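Long-range contacts in sarcolemmal membrane-associated protein (Homo sapiens, PDB 6AR0), which joins the STRIPAK phosphatase-kinase complex, which dephosphorylates STK3 and so inhibits Hippo signalling, and is represented here by its FHA domain: residues H15-R20 / I121-K126; F79-R84 / S99-Q104. All blocks are in the same frame, centred on the assembly; numbering follows the deposited sequence.

Overall arrangement
Both contacts are built on the antiparallel sheet that forms one layer of the FHA beta sandwich, and their centres lie about 12 Å apart. Interaction 1 folds the loop after strand 5-10 against strand 117-128; interaction 2 ties the hairpin that begins with strand 78-80 to strand 102-105. Strands 117-128 and 102-105 are neighbours, so the two contacts meet directly: a probable hydrogen bond of 2.8 Å joins Ile103 N to Ser123 O, and another of 2.8 Å joins Gly100 N to Ile125 O. Along the sequence, residues 79-104 fall between the two halves of interaction 1, which brings together parts of the chain near its beginning and its end.

Interaction 1 of 2, residues H15-R20 / I121-K126; sequences HPFQER and IVSTIK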
loop_
_atom_site.group_PDB
_atom_site.type_symbol
_atom_site.label_atom_id
_atom_site.label_comp_id
_atom_site.label_asym_id
_atom_site.label_seq_id
_atom_site.Cartn_x
_atom_site.Cartn_y
_atom_site.Cartn_z
ATOM N N HIS A 15 9.166 2.916 7.958
ATOM C CA HIS A 15 8.884 2.254 9.212
ATOM C C HIS A 15 8.970 0.741 8.984
ATOM O O HIS A 15 8.498 0.250 7.953
ATOM C CB HIS A 15 7.472 2.674 9.615
ATOM C CG HIS A 15 7.041 2.207 10.953
ATOM N ND1 HIS A 15 7.559 2.695 12.131
ATOM C CD2 HIS A 15 6.056 1.347 11.295
ATOM C CE1 HIS A 15 6.933 2.118 13.145
ATOM N NE2 HIS A 15 6.021 1.296 12.661
ATOM N N PRO A 16 9.575 -0.029 9.881
ATOM C CA PRO A 16 9.843 -1.438 9.556
ATOM C C PRO A 16 8.584 -2.276 9.399
ATOM O O PRO A 16 7.621 -2.146 10.159
ATOM C CB PRO A 16 10.668 -1.914 10.751
ATOM C CG PRO A 16 11.352 -0.662 11.203
ATOM C CD PRO A 16 10.296 0.387 11.098
ATOM N N PHE A 17 8.618 -3.171 8.413
ATOM C CA PHE A 17 7.617 -4.219 8.274
ATOM C C PHE A 17 8.268 -5.399 7.580
ATOM O O PHE A 17 9.282 -5.245 6.893
ATOM C CB PHE A 17 6.352 -3.755 7.518
ATOM C CG PHE A 17 6.565 -3.440 6.056
ATOM C CD1 PHE A 17 6.927 -2.163 5.643
ATOM C CD2 PHE A 17 6.369 -4.420 5.098
ATOM C CE1 PHE A 17 7.078 -1.873 4.305
ATOM C CE2 PHE A 17 6.522 -4.131 3.760
ATOM C CZ PHE A 17 6.867 -2.860 3.359
ATOM N N GLN A 18 7.678 -6.576 7.758
ATOM C CA GLN A 18 8.164 -7.779 7.101
ATOM C C GLN A 18 7.460 -7.980 5.763
ATOM O O GLN A 18 6.276 -7.664 5.606
ATOM C CB GLN A 18 7.972 -9.005 7.997
ATOM C CG GLN A 18 8.686 -8.900 9.338
ATOM C CD GLN A 18 10.184 -8.646 9.194
ATOM O OE1 GLN A 18 10.892 -9.395 8.517
ATOM N NE2 GLN A 18 10.670 -7.583 9.831
ATOM N N GLU A 19 8.201 -8.537 4.812
ATOM C CA GLU A 19 7.731 -8.697 3.442
ATOM C C GLU A 19 6.374 -9.387 3.391
ATOM O O GLU A 19 6.133 -10.386 4.082
ATOM C CB GLU A 19 8.767 -9.524 2.683
ATOM C CG GLU A 19 8.402 -9.868 1.256
ATOM C CD GLU A 19 9.554 -10.548 0.534
ATOM O OE1 GLU A 19 10.727 -10.274 0.883
ATOM O OE2 GLU A 19 9.293 -11.370 -0.359
ATOM N N ARG A 20 5.498 -8.877 2.523
ATOM C CA ARG A 20 4.138 -9.381 2.392
ATOM C C ARG A 20 3.952 -10.026 1.027
ATOM O O ARG A 20 4.385 -9.478 0.010
ATOM C CB ARG A 20 3.108 -8.262 2.562
ATOM C CG ARG A 20 3.322 -7.399 3.789
ATOM C CD ARG A 20 3.236 -8.217 5.080
ATOM N NE ARG A 20 3.455 -7.385 6.261
ATOM C CZ ARG A 20 2.521 -6.640 6.858
ATOM N NH1 ARG A 20 1.277 -6.622 6.417
ATOM N NH2 ARG A 20 2.840 -5.895 7.901
ATOM N N ILE A 121 4.901 3.941 5.922
ATOM C CA ILE A 121 5.196 2.716 5.190
ATOM C C ILE A 121 5.653 3.100 3.791
ATOM O O ILE A 121 4.933 3.792 3.065
ATOM C CB ILE A 121 3.970 1.802 5.146
ATOM C CG1 ILE A 121 3.585 1.343 6.555
ATOM C CG2 ILE A 121 4.198 0.620 4.207
ATOM C CD1 ILE A 121 4.605 0.478 7.261
ATOM N N VAL A 122 6.859 2.662 3.419
ATOM C CA VAL A 122 7.416 2.896 2.089
ATOM C C VAL A 122 7.830 1.531 1.554
ATOM O O VAL A 122 8.676 0.856 2.155
ATOM C CB VAL A 122 8.614 3.867 2.099
ATOM C CG1 VAL A 122 9.014 4.220 0.676
ATOM C CG2 VAL A 122 8.301 5.135 2.896
ATOM N N SER A 123 7.235 1.120 0.440
ATOM C CA SER A 123 7.386 -0.249 -0.040
ATOM C C SER A 123 7.698 -0.270 -1.527
ATOM O O SER A 123 7.231 0.581 -2.287
ATOM C CB SER A 123 6.067 -1.002 0.206
ATOM O OG SER A 123 6.047 -2.384 -0.084
ATOM N N THR A 124 8.498 -1.230 -1.951
ATOM C CA THR A 124 8.493 -1.602 -3.355
ATOM C C THR A 124 7.370 -2.600 -3.543
ATOM O O THR A 124 7.148 -3.450 -2.675
ATOM C CB THR A 124 9.802 -2.295 -3.725
ATOM O OG1 THR A 124 10.889 -1.425 -3.423
ATOM C CG2 THR A 124 9.834 -2.683 -5.206
ATOM N N ILE A 125 6.651 -2.509 -4.656
ATOM C CA ILE A 125 5.612 -3.486 -4.976
ATOM C C ILE A 125 5.995 -4.178 -6.278
ATOM O O ILE A 125 6.327 -3.517 -7.267
ATOM C CB ILE A 125 4.196 -2.862 -5.005
ATOM C CG1 ILE A 125 3.089 -3.923 -4.893
ATOM C CG2 ILE A 125 4.014 -1.947 -6.216
ATOM C CD1 ILE A 125 1.678 -3.373 -4.609
ATOM N N LYS A 126 5.970 -5.506 -6.262
ATOM C CA LYS A 126 6.155 -6.331 -7.449
ATOM C C LYS A 126 4.859 -7.083 -7.694
ATOM O O LYS A 126 4.216 -7.540 -6.745
ATOM C CB LYS A 126 7.322 -7.300 -7.262
ATOM C CG LYS A 126 8.658 -6.585 -7.097
ATOM C CD LYS A 126 9.114 -5.912 -8.394
ATOM C CE LYS A 126 10.438 -5.193 -8.230
ATOM N NZ LYS A 126 11.586 -6.133 -8.352
#
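Phe17 carries its ring in to residues 121-126 because CG stands between the backbone N and the carbonyl carbon (chi1 67°), while Ile121 places CG2 anti to its own N (chi1 -64°) and swings CD1 round through chi2 (-64°) to meet it. The two side chains cross at a slant: Phe17 CE1 lies 3.8 Å from Ile121 CG2, and Phe17 CD1 lies 3.9 Å from Ile121 CD1. A branched isoleucine suits this place, since its two methyl ends touch adjacent carbons of one ring. The far end of the ring reaches a small residue, with Phe17 CZ 3.6 Å from Ser123 OG, which lies at the ring edge near its plane, as does the carbonyl O of Val122. Ser123 OG, which only packs against the ring, finds its polar partner in Thr9 O. Ile121 CD1 packs besides against His15, 4.0 Å from the His15 carbonyl O and near the plane of the imidazole at its edge. Phe46 of strand 44-46 meets the Phe17 ring edge to face and also touches Ile121, bringing in the second sheet, while Cys10 of strand 5-10 packs on Phe17 and Phe105 of strand 102-105 on Ile121.

Interaction 2 of 2, residues F79-R84 / S99-Q104; sequences FINSQR and SGDIIQ
Asn81 grips Asp101 and Ile102 with both ends of its amide, turned toward them because CG stands beside the backbone N (chi1 -57°). Its OD1 accepts the backbone N-H of Ile102 at 2.9 Å, nearly straight (171°), and its ND2 donates to Asp101 OD1 at 3.0 Å. Amide and carboxylate stand almost perpendicular: the Asn81 ND2-H meets Asp101 OD1 from above the carboxylate plane, while that oxygen lies near the amide plane. Asp101 OD2 takes the backbone N-H of Leu98. Asn81 N in turn bonds to Ile102 O at 2.8 Å, and a water joins that carbonyl to Ser82 N. With an alanine in place of Asn81, the Ile102 N-H would probably lose its side-chain acceptor and Asp101 OD1 this donor. Asn81 sits in the type I' turn from Ile80 to Gln83 of the hairpin 78-80/83-84, where asparagine tolerates the left-handed backbone angles, and from there its side chain reaches across to strand 102-105. Before the turn, strand 78-80 runs antiparallel to strand 102-105, with Phe79 and Gln104 a hydrogen-bonded pair (Phe79 N to Gln104 O 2.9 Å) and Ile80 and Ile103 a non-hydrogen-bonded one. Gln104 lies alongside Phe79, its NE2 3.8 Å from Phe79 CE2 and bonded to Gly106 O. On the other face Ile80 CG1 meets Ile103 CD1 at 3.9 Å, and Leu69 and Ile97 of the second sheet pack against both isoleucines.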
loop_
_atom_site.group_PDB
_atom_site.type_symbol
_atom_site.label_atom_id
_atom_site.label_comp_id
_atom_site.label_asym_id
_atom_site.label_seq_id
_atom_site.Cartn_x
_atom_site.Cartn_y
_atom_site.Cartn_z
ATOM N N PHE A 79 0.822 7.407 -1.878
ATOM C CA PHE A 79 1.681 7.908 -2.946
ATOM C C PHE A 79 2.130 6.764 -3.851
ATOM O O PHE A 79 2.436 5.672 -3.364
ATOM C CB PHE A 79 2.937 8.620 -2.391
ATOM C CG PHE A 79 2.643 9.677 -1.353
ATOM C CD1 PHE A 79 2.703 11.021 -1.675
ATOM C CD2 PHE A 79 2.302 9.325 -0.053
ATOM C CE1 PHE A 79 2.424 11.984 -0.720
ATOM C CE2 PHE A 79 2.013 10.280 0.889
ATOM C CZ PHE A 79 2.079 11.613 0.556
ATOM N N ILE A 80 2.151 7.023 -5.161
ATOM C CA ILE A 80 2.786 6.153 -6.150
ATOM C C ILE A 80 3.973 6.916 -6.713
ATOM O O ILE A 80 3.796 7.990 -7.299
ATOM C CB ILE A 80 1.824 5.760 -7.284
ATOM C CG1 ILE A 80 0.608 4.987 -6.756
ATOM C CG2 ILE A 80 2.559 4.952 -8.359
ATOM C CD1 ILE A 80 -0.515 4.861 -7.778
ATOM N N ASN A 81 5.180 6.393 -6.509
ATOM C CA ASN A 81 6.400 7.048 -6.984
ATOM C C ASN A 81 6.411 8.523 -6.600
ATOM O O ASN A 81 6.691 9.413 -7.405
ATOM C CB ASN A 81 6.572 6.827 -8.479
ATOM C CG ASN A 81 6.593 5.352 -8.820
ATOM O OD1 ASN A 81 7.108 4.553 -8.047
ATOM N ND2 ASN A 81 6.055 4.982 -9.967
ATOM N N SER A 82 6.075 8.761 -5.336
ATOM C CA SER A 82 6.125 10.074 -4.677
ATOM C C SER A 82 4.989 11.015 -5.062
ATOM O O SER A 82 5.021 12.176 -4.651
ATOM C CB SER A 82 7.452 10.815 -4.892
ATOM O OG SER A 82 8.573 9.986 -4.636
ATOM N N GLN A 83 3.992 10.557 -5.812
ATOM C CA GLN A 83 2.874 11.397 -6.234
ATOM C C GLN A 83 1.649 11.040 -5.406
ATOM O O GLN A 83 1.218 9.884 -5.390
ATOM C CB GLN A 83 2.572 11.179 -7.718
ATOM C CG GLN A 83 3.776 11.402 -8.601
ATOM C CD GLN A 83 4.386 12.751 -8.391
ATOM O OE1 GLN A 83 3.682 13.750 -8.221
ATOM N NE2 GLN A 83 5.710 12.794 -8.375
ATOM N N ARG A 84 1.071 12.042 -4.748
ATOM C CA ARG A 84 -0.027 11.822 -3.813
ATOM C C ARG A 84 -1.334 11.604 -4.566
ATOM O O ARG A 84 -1.681 12.372 -5.470
ATOM C CB ARG A 84 -0.155 13.017 -2.873
ATOM C CG ARG A 84 -1.147 12.789 -1.755
ATOM C CD ARG A 84 -1.051 13.857 -0.687
ATOM N NE ARG A 84 -2.033 13.613 0.365
ATOM C CZ ARG A 84 -1.878 13.955 1.633
ATOM N NH1 ARG A 84 -0.787 14.598 2.035
ATOM N NH2 ARG A 84 -2.820 13.639 2.497
ATOM N N SER A 99 4.656 -3.006 -11.904
ATOM C CA SER A 99 5.627 -3.737 -11.109
ATOM C C SER A 99 6.917 -2.937 -11.003
ATOM O O SER A 99 7.463 -2.488 -12.012
ATOM C CB SER A 99 5.891 -5.103 -11.734
ATOM O OG SER A 99 6.496 -5.928 -10.766
ATOM N N GLY A 100 7.396 -2.753 -9.775
ATOM C CA GLY A 100 8.540 -1.906 -9.490
ATOM C C GLY A 100 8.216 -0.544 -8.917
ATOM O O GLY A 100 9.140 0.201 -8.550
ATOM N N ASP A 101 6.943 -0.197 -8.824
ATOM C CA ASP A 101 6.566 1.063 -8.212
ATOM C C ASP A 101 6.973 1.097 -6.741
ATOM O O ASP A 101 7.037 0.077 -6.046
ATOM C CB ASP A 101 5.058 1.284 -8.297
ATOM C CG ASP A 101 4.576 1.734 -9.655
ATOM O OD1 ASP A 101 5.396 2.119 -10.515
ATOM O OD2 ASP A 101 3.331 1.715 -9.837
ATOM N N ILE A 102 7.228 2.309 -6.267
ATOM C CA ILE A 102 7.436 2.584 -4.850
ATOM C C ILE A 102 6.137 3.175 -4.316
ATOM O O ILE A 102 5.691 4.231 -4.768
ATOM C CB ILE A 102 8.609 3.548 -4.622
ATOM C CG1 ILE A 102 9.900 2.986 -5.233
ATOM C CG2 ILE A 102 8.765 3.842 -3.135
ATOM C CD1 ILE A 102 10.286 1.631 -4.718
ATOM N N ILE A 103 5.516 2.491 -3.372
ATOM C CA ILE A 103 4.213 2.860 -2.834
ATOM C C ILE A 103 4.395 3.283 -1.386
ATOM O O ILE A 103 5.057 2.585 -0.615
ATOM C CB ILE A 103 3.291 1.624 -2.892
ATOM C CG1 ILE A 103 3.228 1.042 -4.303
ATOM C CG2 ILE A 103 1.925 1.919 -2.327
ATOM C CD1 ILE A 103 2.706 2.011 -5.256
ATOM N N GLN A 104 3.781 4.396 -1.000
ATOM C CA GLN A 104 3.931 4.941 0.343
ATOM C C GLN A 104 2.563 5.192 0.958
ATOM O O GLN A 104 1.669 5.729 0.305
ATOM C CB GLN A 104 4.748 6.234 0.301
ATOM C CG GLN A 104 4.886 6.921 1.640
ATOM C CD GLN A 104 5.771 8.139 1.560
ATOM O OE1 GLN A 104 6.828 8.098 0.919
ATOM N NE2 GLN A 104 5.369 9.228 2.206
HETATM O O HOH W 1 5.768 6.762 -3.339
#